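Long-range contacts in putative branched chain amino acid ABC transporter, periplasmic amino acid-binding protein (Brucella ovis, PDB 4XFK), which probably serves as the periplasmic amino-acid-binding component of an ABC transport system for branched-chain amino acids: residues L111-G116 with F132-N137; A15-L20 with Q80-G85; D200-V205 with M229-G234; D214-G219 with L237-A242. The protein carries 1 engineered substitution. All coordinates share one frame; numbering follows the deposited sequence. Where two conformers were deposited one is given.

In the fold
Contacts 1 and 2 share one parallel sheet, in which strands 81-84 and 111-114 are neighbours. Both are fully buried, and one segment of each ends in a glycine whose carbonyl binds the same sodium ion. The strands of contact 4 belong to a separate, mixed sheet. The centres of contacts 2 and 4 lie about 33 Å apart, on opposite sides of the chain's centre. Contact 4 is again a parallel strand pair, buried along its middle but reaching the surface at Asp214. Contact 3 packs two helices beside it, with Asp200 and Ser202 exposed and only a water bridge between the segments. Helix 223-235 joins these two contacts: Ala232 and Met229 both touch Phe241.

Contact 1: L111-G116 with F132-N137; sequences LYLNLG and FRFSPN. With NA (sodium ion), chain D.
The sodium site lies at the C-terminal end of this parallel strand pair, where Gly116 follows Leu115 and Ser135 follows Phe134. Gly116 O binds the ion at 2.3 Å. Gly85 O, Tyr31 OH and two waters complete the site. On the opposite segment, Ser135 OG comes within 3.3 Å of Gly116 CA and donates a hydrogen bond to Pro136 O. Strands 111-114 and 131-133 are joined by backbone bonds, among them Asn114 N to Phe132 O at 2.8 Å and Phe134 N to Asn114 O at 3.0 Å. Strand 131-133 is an edge strand of the five-stranded parallel sheet.

On one face of the sheet, leucines meet phenylalanine rings. Leu111 CD2 reaches the edge of the Phe132 ring, 3.7 Å from CE1. Leu113 CD2 lies at the edge of the Phe134 ring, 3.8 Å from CE2. Helices 296-312 and 322-331 cover this face.

The other face carries Asn114 and Arg133, with Leu122 against them. With chi1 at 168°, the amide of Asn114 swings away from its own N and lies alongside Arg133. The amide and guanidinium planes are 58° apart, and Asn114 ND2 is 3.7 Å from Arg133 CD. Asn114 OD1 accepts from Gly116 N at 3.0 Å, forming an Asx turn, and also from Ala117 N. These bonds tie the side chain to the turn that carries the sodium ligand. The guanidinium of Arg133 is held by Ala117 O, Ala119 O, Thr123 and Gln349.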
# COMPACT_ATOMS: atom_id res chain seq x y z
N LEU A 111 1.19 -16.19 -10.46
CA LEU A 111 1.83 -15.12 -9.70
C LEU A 111 0.81 -14.29 -8.94
O LEU A 111 -0.26 -13.99 -9.45
CB LEU A 111 2.58 -14.18 -10.64
CG LEU A 111 3.96 -14.60 -11.13
CD1 LEU A 111 4.33 -13.82 -12.37
CD2 LEU A 111 4.97 -14.37 -10.01
N TYR A 112 1.17 -13.90 -7.72
CA TYR A 112 0.36 -12.95 -6.96
C TYR A 112 1.17 -11.64 -6.85
O TYR A 112 2.20 -11.59 -6.16
CB TYR A 112 -0.01 -13.53 -5.59
CG TYR A 112 -0.67 -12.57 -4.62
CD1 TYR A 112 -1.46 -11.50 -5.06
CD2 TYR A 112 -0.49 -12.74 -3.25
CE1 TYR A 112 -2.04 -10.63 -4.15
CE2 TYR A 112 -1.07 -11.88 -2.35
CZ TYR A 112 -1.83 -10.83 -2.79
OH TYR A 112 -2.38 -9.99 -1.86
N LEU A 113 0.72 -10.62 -7.56
CA LEU A 113 1.29 -9.28 -7.42
C LEU A 113 0.48 -8.52 -6.38
O LEU A 113 -0.65 -8.11 -6.61
CB LEU A 113 1.27 -8.53 -8.75
CG LEU A 113 1.88 -9.27 -9.94
CD1 LEU A 113 1.84 -8.36 -11.15
CD2 LEU A 113 3.30 -9.73 -9.66
N ASN A 114 1.09 -8.38 -5.21
CA ASN A 114 0.48 -7.71 -4.09
C ASN A 114 0.80 -6.23 -4.19
O ASN A 114 1.93 -5.80 -3.98
CB ASN A 114 1.02 -8.35 -2.81
CG ASN A 114 0.68 -7.57 -1.57
OD1 ASN A 114 -0.04 -6.57 -1.61
ND2 ASN A 114 1.22 -8.02 -0.43
N LEU A 115 -0.20 -5.43 -4.55
CA LEU A 115 0.03 -4.02 -4.79
C LEU A 115 -0.26 -3.14 -3.59
O LEU A 115 -0.21 -1.91 -3.71
CB LEU A 115 -0.79 -3.53 -5.99
CG LEU A 115 -0.46 -4.16 -7.35
CD1 LEU A 115 -1.28 -3.50 -8.44
CD2 LEU A 115 1.02 -4.06 -7.68
N GLY A 116 -0.57 -3.72 -2.43
CA GLY A 116 -0.83 -2.88 -1.28
C GLY A 116 -1.31 -3.50 0.01
O GLY A 116 -1.77 -2.76 0.89
N PHE A 132 4.89 -11.28 -4.76
CA PHE A 132 5.73 -10.09 -4.76
C PHE A 132 4.95 -8.95 -4.16
O PHE A 132 3.80 -8.71 -4.57
CB PHE A 132 6.12 -9.71 -6.19
CG PHE A 132 7.10 -10.65 -6.84
CD1 PHE A 132 6.66 -11.82 -7.43
CD2 PHE A 132 8.46 -10.36 -6.85
CE1 PHE A 132 7.56 -12.68 -8.04
CE2 PHE A 132 9.36 -11.20 -7.46
CZ PHE A 132 8.91 -12.37 -8.05
N ARG A 133 5.56 -8.23 -3.23
CA ARG A 133 4.93 -7.04 -2.65
C ARG A 133 5.58 -5.77 -3.18
O ARG A 133 6.80 -5.58 -3.09
CB ARG A 133 4.96 -7.05 -1.12
CG ARG A 133 4.57 -5.69 -0.54
CD ARG A 133 3.93 -5.76 0.83
NE ARG A 133 4.79 -6.34 1.85
CZ ARG A 133 4.31 -6.83 2.98
NH1 ARG A 133 5.13 -7.35 3.89
NH2 ARG A 133 3.00 -6.81 3.19
N PHE A 134 4.75 -4.89 -3.74
CA PHE A 134 5.22 -3.66 -4.39
C PHE A 134 4.99 -2.40 -3.56
O PHE A 134 5.44 -1.31 -3.93
CB PHE A 134 4.57 -3.52 -5.77
CG PHE A 134 4.98 -4.62 -6.71
CD1 PHE A 134 6.12 -4.50 -7.49
CD2 PHE A 134 4.24 -5.79 -6.78
CE1 PHE A 134 6.48 -5.51 -8.37
CE2 PHE A 134 4.61 -6.81 -7.64
CZ PHE A 134 5.74 -6.67 -8.43
N SER A 135 4.34 -2.58 -2.42
CA SER A 135 3.94 -1.48 -1.56
C SER A 135 4.79 -1.45 -0.29
O SER A 135 5.61 -2.35 -0.05
CB SER A 135 2.48 -1.67 -1.17
OG SER A 135 2.35 -2.83 -0.36
N PRO A 136 4.61 -0.42 0.55
CA PRO A 136 5.19 -0.51 1.89
C PRO A 136 4.59 -1.66 2.70
O PRO A 136 3.67 -2.37 2.27
CB PRO A 136 4.82 0.83 2.54
CG PRO A 136 4.62 1.76 1.37
CD PRO A 136 3.98 0.90 0.31
N ASN A 137 5.17 -1.86 3.88
CA ASN A 137 4.61 -2.75 4.88
C ASN A 137 4.60 -2.00 6.21
O ASN A 137 5.07 -0.85 6.28
CB ASN A 137 5.39 -4.07 4.94
CG ASN A 137 6.85 -3.87 5.29
OD1 ASN A 137 7.17 -3.17 6.25
ND2 ASN A 137 7.74 -4.46 4.50
NA NA D . -3.73 -1.63 0.63
O HOH W 1 -2.71 0.07 1.72
O HOH W 2 -5.68 -1.13 1.56

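Contact 2: A15-L20 with Q80-G85; sequences ALVETL and QIIVQG. With NA (sodium ion), chain D.
Strands 13-18 and 81-84 are parallel neighbours inside the five-stranded sheet, and their C-terminal ends approach the sodium site. There Glu18 grips the loop beside the metal. Its OE2 accepts from Gly85 N at 2.8 Å, nearly straight at the hydrogen (169°). Gly85 O binds the sodium ion at 2.3 Å. Glu18 is thus in the second shell and probably helps position this ligand. A bend at chi2 (-61°) turns the carboxylate toward Gly85. The other oxygen, OE1, takes Thr19 N and Ser86 OG, so both carboxylate oxygens have partners. The Gln84 amide lies nearly parallel to this carboxylate, in a plane offset from it. Its OE1 pairs with Tyr112 OH and its NE2 with Ser87 O.

Farther back, the strands are joined by ordinary parallel-sheet bonds. Ala15 N donates to Ile81 O, and Val17 N to Val83 O. Between them Val83 N donates to Ala15 O at 2.7 Å. The two strand segments cross at -33°, the twist of a parallel sheet.

Small apolar groups pack on both faces. On one, Ala15 CB touches Ile82 CD1 at 3.9 Å, and Val17 CG2 meets Ile82 CG2. Helices 63-76 and 88-104 lie over this face. On the other, Leu16 CD1 is 4.0 Å from Val83 CG1, beside helix 26-44. Leu16 CD1 also comes near Val83 O.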
# COMPACT_ATOMS: atom_id res chain seq x y z
N ALA A 15 -5.82 -11.05 -13.42
CA ALA A 15 -7.06 -10.94 -12.66
C ALA A 15 -6.93 -9.97 -11.50
O ALA A 15 -6.06 -10.12 -10.65
CB ALA A 15 -7.48 -12.29 -12.14
N LEU A 16 -7.82 -8.98 -11.46
CA LEU A 16 -7.91 -8.05 -10.34
C LEU A 16 -9.01 -8.55 -9.42
O LEU A 16 -10.18 -8.60 -9.80
CB LEU A 16 -8.24 -6.65 -10.86
CG LEU A 16 -8.48 -5.58 -9.79
CD1 LEU A 16 -7.23 -5.34 -8.96
CD2 LEU A 16 -8.96 -4.27 -10.43
N VAL A 17 -8.62 -8.96 -8.21
CA VAL A 17 -9.58 -9.48 -7.25
C VAL A 17 -9.69 -8.45 -6.13
O VAL A 17 -8.81 -8.34 -5.28
CB VAL A 17 -9.14 -10.84 -6.69
CG1 VAL A 17 -10.13 -11.35 -5.65
CG2 VAL A 17 -8.96 -11.85 -7.82
N GLU A 18 -10.77 -7.69 -6.15
CA GLU A 18 -10.91 -6.52 -5.29
C GLU A 18 -12.36 -6.25 -4.95
O GLU A 18 -13.26 -6.79 -5.57
CB GLU A 18 -10.32 -5.27 -5.96
CG GLU A 18 -8.87 -5.02 -5.62
CD GLU A 18 -8.66 -4.80 -4.13
OE1 GLU A 18 -9.65 -4.48 -3.43
OE2 GLU A 18 -7.52 -4.97 -3.66
N THR A 19 -12.58 -5.41 -3.95
CA THR A 19 -13.92 -4.89 -3.68
C THR A 19 -14.22 -3.81 -4.70
O THR A 19 -13.63 -2.73 -4.64
CB THR A 19 -14.01 -4.30 -2.27
OG1 THR A 19 -13.46 -5.24 -1.33
CG2 THR A 19 -15.46 -3.99 -1.91
N LEU A 20 -15.11 -4.10 -5.64
CA LEU A 20 -15.25 -3.25 -6.83
C LEU A 20 -16.63 -2.61 -6.97
O LEU A 20 -16.90 -1.92 -7.96
CB LEU A 20 -14.89 -4.03 -8.10
CG LEU A 20 -13.41 -4.43 -8.16
CD1 LEU A 20 -13.16 -5.39 -9.33
CD2 LEU A 20 -12.51 -3.21 -8.25
N GLN A 80 -2.98 -15.98 -15.28
CA GLN A 80 -1.66 -16.42 -14.82
C GLN A 80 -1.16 -15.53 -13.69
O GLN A 80 -0.15 -15.83 -13.05
CB GLN A 80 -0.63 -16.41 -15.95
CG GLN A 80 -1.03 -17.17 -17.21
CD GLN A 80 -1.55 -16.22 -18.28
OE1 GLN A 80 -1.96 -15.09 -17.99
NE2 GLN A 80 -1.54 -16.67 -19.53
N ILE A 81 -1.84 -14.41 -13.48
CA ILE A 81 -1.45 -13.40 -12.50
C ILE A 81 -2.69 -12.91 -11.77
O ILE A 81 -3.73 -12.64 -12.39
CB ILE A 81 -0.75 -12.20 -13.17
CG1 ILE A 81 0.41 -12.68 -14.05
CG2 ILE A 81 -0.28 -11.18 -12.12
CD1 ILE A 81 1.26 -11.57 -14.58
N ILE A 82 -2.57 -12.83 -10.44
CA ILE A 82 -3.60 -12.28 -9.57
C ILE A 82 -3.07 -10.99 -8.96
O ILE A 82 -1.95 -10.97 -8.45
CB ILE A 82 -3.89 -13.25 -8.39
CG1 ILE A 82 -4.28 -14.64 -8.90
CG2 ILE A 82 -4.95 -12.66 -7.44
CD1 ILE A 82 -5.56 -14.67 -9.70
N VAL A 83 -3.87 -9.93 -9.00
CA VAL A 83 -3.51 -8.65 -8.40
C VAL A 83 -4.56 -8.25 -7.36
O VAL A 83 -5.77 -8.37 -7.60
CB VAL A 83 -3.44 -7.57 -9.47
CG1 VAL A 83 -3.33 -6.21 -8.85
CG2 VAL A 83 -2.27 -7.84 -10.43
N GLN A 84 -4.09 -7.78 -6.20
CA GLN A 84 -4.97 -7.37 -5.11
C GLN A 84 -4.15 -6.51 -4.16
O GLN A 84 -2.92 -6.62 -4.12
CB GLN A 84 -5.54 -8.60 -4.39
CG GLN A 84 -6.47 -8.30 -3.21
CD GLN A 84 -5.73 -8.17 -1.89
OE1 GLN A 84 -4.53 -8.43 -1.81
NE2 GLN A 84 -6.45 -7.76 -0.84
N GLY A 85 -4.81 -5.64 -3.38
CA GLY A 85 -4.09 -4.88 -2.38
C GLY A 85 -4.87 -4.23 -1.25
O GLY A 85 -4.25 -3.65 -0.35
NA NA D . -3.73 -1.63 0.63
O HOH W 1 -2.71 0.07 1.72
O HOH W 2 -5.68 -1.13 1.56

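Contact 3: D200-V205 with M229-G234; sequences DFSPYV and MKAASG
The backbones come closest at the start of helix 202-210, where Ser202 CA and Ala231 CA are 5.3 Å apart, and again one turn on, where Val205 CA and Ala232 CA are 6.0 Å apart. This is helix-to-helix packing between helices 202-210 and 223-235. In the chain, strand 215-218 comes between them. The contact is small and mainly apolar.

Ala231 CB is at the centre of the contact. It points at the beginning of helix 202-210 and rests 3.8 Å from Phe201 CB. The same methyl also meets the peptide between Phe201 and Ser202. Phe201 is the N-cap residue of this helix. Its ring turns away from Ala231, lies against Leu227 and Leu228, and meets His193 edge-to-face.

Val205 also packs on Ala231. Its CG2 reaches the opposite helix, 3.8 Å from Ala231 CB and 3.7 Å from Ala232 N. Close approach is possible here because the helix presents alanines, whose side chains are single methyls. Beyond them, Ala232 lies against Leu237 and Phe241, linking this helix to the following strand.

The outer edge is polar. Asp200 OD1 accepts two bonds from Ser202, one from OG on its syn lone pair and one from the backbone N. The bond to N forms an Asx turn and ties the aspartate to the first turn of the helix. No hydrogen bond runs directly between the segments, but one water spans the gap. It donates both to Ser202 OG and to Ala231 O, the latter at 2.7 Å.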
# COMPACT_ATOMS: atom_id res chain seq x y z
N ASP A 200 -18.99 5.83 15.99
CA ASP A 200 -18.75 6.98 16.86
C ASP A 200 -17.44 6.78 17.61
O ASP A 200 -17.36 5.98 18.55
CB ASP A 200 -19.90 7.15 17.85
CG ASP A 200 -19.81 8.44 18.64
OD1 ASP A 200 -18.74 9.08 18.66
OD2 ASP A 200 -20.83 8.83 19.24
N PHE A 201 -16.42 7.51 17.19
CA PHE A 201 -15.11 7.37 17.80
C PHE A 201 -14.88 8.30 18.98
O PHE A 201 -13.78 8.35 19.53
CB PHE A 201 -14.01 7.54 16.75
CG PHE A 201 -13.73 6.29 15.96
CD1 PHE A 201 -12.80 5.36 16.41
CD2 PHE A 201 -14.42 6.03 14.78
CE1 PHE A 201 -12.54 4.20 15.70
CE2 PHE A 201 -14.16 4.88 14.06
CZ PHE A 201 -13.22 3.96 14.52
N SER A 202 -15.91 9.04 19.39
CA SER A 202 -15.76 9.94 20.54
C SER A 202 -15.14 9.31 21.80
O SER A 202 -14.27 9.93 22.42
CB SER A 202 -17.09 10.64 20.87
OG SER A 202 -17.47 11.49 19.79
N PRO A 203 -15.57 8.09 22.19
CA PRO A 203 -14.97 7.54 23.41
C PRO A 203 -13.48 7.23 23.26
O PRO A 203 -12.72 7.27 24.23
CB PRO A 203 -15.74 6.24 23.64
CG PRO A 203 -17.00 6.40 22.88
CD PRO A 203 -16.69 7.26 21.71
N TYR A 204 -13.06 6.91 22.03
CA TYR A 204 -11.65 6.64 21.77
C TYR A 204 -10.84 7.92 21.79
O TYR A 204 -9.72 7.96 22.31
CB TYR A 204 -11.50 5.90 20.44
CG TYR A 204 -12.12 4.52 20.49
CD1 TYR A 204 -11.40 3.44 20.96
CD2 TYR A 204 -13.45 4.32 20.12
CE1 TYR A 204 -11.96 2.18 21.03
CE2 TYR A 204 -14.02 3.06 20.20
CZ TYR A 204 -13.27 2.00 20.65
OH TYR A 204 -13.84 0.76 20.73
N VAL A 205 -11.41 8.99 21.23
CA VAL A 205 -10.77 10.29 21.29
C VAL A 205 -10.62 10.74 22.75
O VAL A 205 -9.60 11.30 23.13
CB VAL A 205 -11.52 11.32 20.41
CG1 VAL A 205 -11.00 12.72 20.64
CG2 VAL A 205 -11.38 10.93 18.94
N MET A 229 -11.02 10.82 12.52
CA MET A 229 -10.66 12.22 12.27
C MET A 229 -11.82 13.15 12.59
O MET A 229 -11.63 14.21 13.18
CB MET A 229 -10.21 12.42 10.81
CG MET A 229 -8.91 11.73 10.45
SD MET A 229 -7.53 12.13 11.56
CE MET A 229 -7.23 13.85 11.14
N LYS A 230 -13.02 12.76 12.19
CA LYS A 230 -14.20 13.58 12.47
C LYS A 230 -14.42 13.77 13.97
O LYS A 230 -14.70 14.87 14.44
CB LYS A 230 -15.44 12.97 11.82
CG LYS A 230 -16.69 13.81 11.98
CD LYS A 230 -17.82 13.29 11.13
CE LYS A 230 -19.06 14.14 11.32
NZ LYS A 230 -20.12 13.78 10.34
N ALA A 231 -14.30 12.68 14.72
CA ALA A 231 -14.45 12.74 16.18
C ALA A 231 -13.35 13.59 16.80
O ALA A 231 -13.60 14.36 17.73
CB ALA A 231 -14.45 11.33 16.77
N ALA A 232 -12.12 13.45 16.30
CA ALA A 232 -11.00 14.26 16.77
C ALA A 232 -11.29 15.74 16.53
O ALA A 232 -11.06 16.58 17.40
CB ALA A 232 -9.70 13.85 16.08
N SER A 233 -11.84 16.05 15.36
CA SER A 233 -12.18 17.43 15.02
C SER A 233 -13.25 17.99 15.97
O SER A 233 -13.12 19.10 16.48
CB SER A 233 -12.66 17.52 13.58
OG SER A 233 -12.92 18.87 13.22
N GLY A 234 -14.30 17.21 16.20
CA GLY A 234 -15.36 17.63 17.10
C GLY A 234 -14.88 17.90 18.51
O GLY A 234 -15.44 18.76 19.21
O HOH W 3 -15.42 13.69 19.62

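Contact 4: D214-G219 with L237-A242; sequences DTVFTG and LKAKFA
Val216 and Phe241 form the tight middle of this parallel strand pair. They lie side by side and point the same way from the sheet, with Val216 CG1 3.6 Å from Phe241 CE1. Val216 CG1 is anti to the backbone N (chi1 -180°), which places that methyl against the ring. Thr218 CG2 approaches the same ring at CD1, and Leu228, Met229 and Ala232 of helix 223-235 cover this face. That helix is the crossover of the beta-alpha-beta unit formed with strands 215-218 and 240-243.

The opposite face is also close-packed. Ala242 CB touches two residues of the neighbouring strand, 3.5 Å from Thr215 CG2 and 3.6 Å from Phe217 CD1. Thr215 CG2 in turn lies over the centre of one face of the Phe217 ring. Residues of helix 138-152, including Met149 and Phe142, pack over this face.

The loose side is the N-terminal edge. Asp214 is exposed, and its side chain turns away from the partner strand. Its OD2 accepts a hydrogen bond from the backbone N of Arg158. Lys240 is partly exposed and leads its amine away to Glu260 O. What joins the strands here is backbone: Lys240 N donates to Asp214 O at 3.1 Å. Deeper in, Val216 N bonds to Lys240 O at 2.9 Å and Ala242 N to Val216 O at 2.8 Å. Apolar side chains thus pack both faces of the pair, while the charged groups of Asp214 and Lys240 bond elsewhere, so cohesion between the strands rests on peptide hydrogen bonds and hydrophobic contact, with no salt bridge between them.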
# COMPACT_ATOMS: atom_id res chain seq x y z
N ASP A 214 1.49 13.70 22.34
CA ASP A 214 1.83 14.61 21.26
C ASP A 214 1.47 14.01 19.90
O ASP A 214 1.13 14.73 18.95
CB ASP A 214 3.32 14.93 21.34
CG ASP A 214 3.74 15.33 22.74
OD1 ASP A 214 3.23 16.37 23.21
OD2 ASP A 214 4.54 14.62 23.38
N THR A 215 1.55 12.69 19.81
CA THR A 215 1.39 11.98 18.55
C THR A 215 0.47 10.80 18.75
O THR A 215 0.56 10.10 19.75
CB THR A 215 2.75 11.45 18.06
OG1 THR A 215 3.69 12.53 18.04
CG2 THR A 215 2.64 10.84 16.67
N VAL A 216 -0.42 10.58 17.78
CA VAL A 216 -1.26 9.39 17.75
C VAL A 216 -0.89 8.58 16.51
O VAL A 216 -1.17 8.98 15.39
CB VAL A 216 -2.76 9.75 17.69
CG1 VAL A 216 -3.59 8.47 17.67
CG2 VAL A 216 -3.13 10.64 18.88
N PHE A 217 -0.22 7.44 16.72
CA PHE A 217 0.12 6.57 15.60
C PHE A 217 -1.07 5.70 15.24
O PHE A 217 -1.66 5.05 16.11
CB PHE A 217 1.28 5.65 15.97
CG PHE A 217 2.61 6.36 16.11
CD1 PHE A 217 3.30 6.79 14.99
CD2 PHE A 217 3.16 6.58 17.37
CE1 PHE A 217 4.52 7.44 15.12
CE2 PHE A 217 4.38 7.22 17.49
CZ PHE A 217 5.06 7.65 16.37
N THR A 218 -1.41 5.65 13.95
CA THR A 218 -2.50 4.78 13.52
C THR A 218 -2.35 4.34 12.08
O THR A 218 -2.03 5.15 11.20
CB THR A 218 -3.90 5.44 13.73
OG1 THR A 218 -4.91 4.53 13.30
CG2 THR A 218 -4.04 6.75 12.96
N GLY A 219 -2.60 3.06 11.85
CA GLY A 219 -2.70 2.50 10.51
C GLY A 219 -4.13 2.42 10.00
O GLY A 219 -4.40 1.74 9.02
N LEU A 237 -9.16 17.97 19.28
CA LEU A 237 -7.96 17.23 19.67
C LEU A 237 -6.70 17.98 19.28
O LEU A 237 -6.58 18.46 18.15
CB LEU A 237 -7.96 15.85 19.02
CG LEU A 237 -6.76 14.96 19.35
CD1 LEU A 237 -6.85 14.43 20.78
CD2 LEU A 237 -6.66 13.82 18.34
N LYS A 238 -5.77 18.07 20.22
CA LYS A 238 -4.53 18.81 19.99
C LYS A 238 -3.40 17.95 19.43
O LYS A 238 -2.56 18.44 18.67
CB LYS A 238 -4.07 19.50 21.28
CG LYS A 238 -5.03 20.59 21.74
CD LYS A 238 -4.41 21.46 22.82
CE LYS A 238 -5.32 22.61 23.20
NZ LYS A 238 -5.73 23.41 22.00
N ALA A 239 -3.38 16.67 19.81
CA ALA A 239 -2.37 15.74 19.30
C ALA A 239 -2.47 15.63 17.80
O ALA A 239 -3.54 15.81 17.21
CB ALA A 239 -2.54 14.37 19.93
N LYS A 240 -1.34 15.33 17.16
CA LYS A 240 -1.35 15.12 15.72
C LYS A 240 -1.22 13.64 15.39
O LYS A 240 -0.48 12.91 16.04
CB LYS A 240 -0.25 15.94 15.05
CG LYS A 240 -0.44 17.45 15.22
CD LYS A 240 -1.79 17.92 14.68
CE LYS A 240 -2.11 19.36 15.07
NZ LYS A 240 -3.47 19.75 14.59
N PHE A 241 -1.99 13.20 14.41
CA PHE A 241 -1.92 11.82 13.95
C PHE A 241 -0.68 11.60 13.09
O PHE A 241 -0.32 12.44 12.27
CB PHE A 241 -3.17 11.46 13.15
CG PHE A 241 -4.42 11.32 13.99
CD1 PHE A 241 -4.73 10.13 14.61
CD2 PHE A 241 -5.29 12.39 14.14
CE1 PHE A 241 -5.88 10.00 15.38
CE2 PHE A 241 -6.44 12.27 14.90
CZ PHE A 241 -6.73 11.07 15.52
N ALA A 242 -0.03 10.46 13.31
CA ALA A 242 1.08 10.02 12.46
C ALA A 242 0.62 8.73 11.82
O ALA A 242 0.39 7.73 12.51
CB ALA A 242 2.34 9.82 13.29